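Local coordinates for response regulator (PDB 3EQZ), which is a response regulator with a CheY-like receiver domain and probably serves as the receiving partner in a signalling relay, at residues 82-85 and 86-89. Numbering follows the deposited sequence.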
loop_
_atom_site.group_PDB
_atom_site.type_symbol
_atom_site.label_atom_id
_atom_site.label_comp_id
_atom_site.label_asym_id
_atom_site.label_seq_id
_atom_site.Cartn_x
_atom_site.Cartn_y
_atom_site.Cartn_z
ATOM N N GLY B 82 -6.767 4.562 -12.956
ATOM C CA GLY B 82 -7.300 5.165 -11.681
ATOM C C GLY B 82 -6.381 5.069 -10.439
ATOM O O GLY B 82 -5.712 4.050 -10.206
ATOM N N TYR B 83 -6.315 6.127 -9.618
ATOM C CA TYR B 83 -5.604 6.022 -8.308
ATOM C C TYR B 83 -6.133 4.806 -7.545
ATOM O O TYR B 83 -5.369 4.041 -6.958
ATOM C CB TYR B 83 -5.809 7.275 -7.432
ATOM C CG TYR B 83 -5.071 7.215 -6.108
ATOM C CD1 TYR B 83 -3.790 7.741 -5.981
ATOM C CD2 TYR B 83 -5.658 6.622 -4.981
ATOM C CE1 TYR B 83 -3.105 7.683 -4.771
ATOM C CE2 TYR B 83 -4.987 6.551 -3.763
ATOM C CZ TYR B 83 -3.710 7.087 -3.664
ATOM O OH TYR B 83 -3.034 7.023 -2.461
ATOM N N ASP B 84 -7.464 4.703 -7.517
ATOM C CA ASP B 84 -8.145 3.506 -7.055
ATOM C C ASP B 84 -7.602 2.916 -5.781
ATOM O O ASP B 84 -7.098 1.783 -5.782
ATOM C CB ASP B 84 -8.022 2.456 -8.116
ATOM C CG ASP B 84 -9.239 2.392 -8.966
ATOM O OD1 ASP B 84 -9.225 3.065 -10.027
ATOM O OD2 ASP B 84 -10.207 1.688 -8.540
ATOM N N SER B 85 -7.712 3.673 -4.692
ATOM C CA SER B 85 -7.191 3.233 -3.391
ATOM C C SER B 85 -5.933 2.320 -3.491
ATOM O O SER B 85 -5.867 1.212 -2.880
ATOM C CB SER B 85 -8.309 2.562 -2.581
ATOM O OG SER B 85 -9.162 3.527 -1.972
ATOM N N GLY B 86 -4.949 2.792 -4.269
ATOM C CA GLY B 86 -3.630 2.153 -4.342
ATOM C C GLY B 86 -3.321 1.286 -5.555
ATOM O O GLY B 86 -2.223 0.738 -5.595
ATOM N N VAL B 87 -4.256 1.153 -6.522
ATOM C CA VAL B 87 -4.063 0.243 -7.668
ATOM C C VAL B 87 -2.871 0.661 -8.546
ATOM O O VAL B 87 -2.028 -0.149 -8.902
ATOM C CB VAL B 87 -5.334 0.046 -8.533
ATOM C CG1 VAL B 87 -5.057 -0.848 -9.732
ATOM C CG2 VAL B 87 -6.481 -0.560 -7.732
ATOM N N LEU B 88 -2.757 1.958 -8.837
ATOM C CA LEU B 88 -1.666 2.422 -9.667
ATOM C C LEU B 88 -0.342 2.291 -8.923
ATOM O O LEU B 88 0.674 1.884 -9.507
ATOM C CB LEU B 88 -1.934 3.871 -10.052
ATOM C CG LEU B 88 -1.047 4.473 -11.142
ATOM C CD1 LEU B 88 -0.963 3.635 -12.469
ATOM C CD2 LEU B 88 -1.548 5.901 -11.403
ATOM N N HIS B 89 -0.331 2.654 -7.630
ATOM C CA HIS B 89 0.865 2.502 -6.821
ATOM C C HIS B 89 1.292 1.023 -6.686
ATOM O O HIS B 89 2.469 0.710 -6.664
ATOM C CB HIS B 89 0.660 3.158 -5.436
ATOM C CG HIS B 89 1.763 2.887 -4.477
ATOM N ND1 HIS B 89 1.740 1.820 -3.599
ATOM C CD2 HIS B 89 2.946 3.520 -4.274
ATOM C CE1 HIS B 89 2.861 1.806 -2.890
ATOM N NE2 HIS B 89 3.612 2.826 -3.288
HETATM O O HOH W 1 -2.837 4.241 -6.455
#
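The carbonyl oxygen of Tyr83 gathers the turn that leads into helix 87-97. Gly86 N donates to Tyr83 O over 3.0 Å, arriving 30° from the carbonyl plane, and Val87 N makes a weak bond to the same oxygen. Val87 N is shared, since it also reaches Asp84 O at 3.0 Å with an N-H...O angle of 147°, lying well above that carbonyl's plane. The oxygen of a water lies 2.6 Å from Tyr83 O, to which the water donates, and it accepts from His89 N, joining the turn to an amide of the first helical turn. The same water sits over the centre of the Tyr83 ring, 3.6 Å above its plane. With CG anti to the backbone N (chi1 -179°), the ring swings back beside its own carbonyl, and CE2 comes within 3.8 Å of Gly86 N.

Side-chain contact is slight. Val87 CG2 lies against the Asp84 methylene, 3.4 Å from its CB, and closer still to Asp84 O (3.1 Å). Leu88 CB approaches the backbone oxygen Gly82 O at 3.8 Å, a van der Waals contact. Gly86, at the N-cap, has a positive phi at which a CB would collide with Ser85 O, which suits a residue without a side chain.

This turn leads from strand 76-81 of the receiver fold's parallel sheet into helix 87-97, which packs beside it. The His89 ring stacks on His89 of the second subunit, while Val87 leans on the loop residues Leu54 and Met56. Leu88, branched and nonpolar, packs on Leu79 and Ser81 of strand 76-81 and on Thr105 and Thr107 of strand 101-107; Tyr83 also touches Thr107.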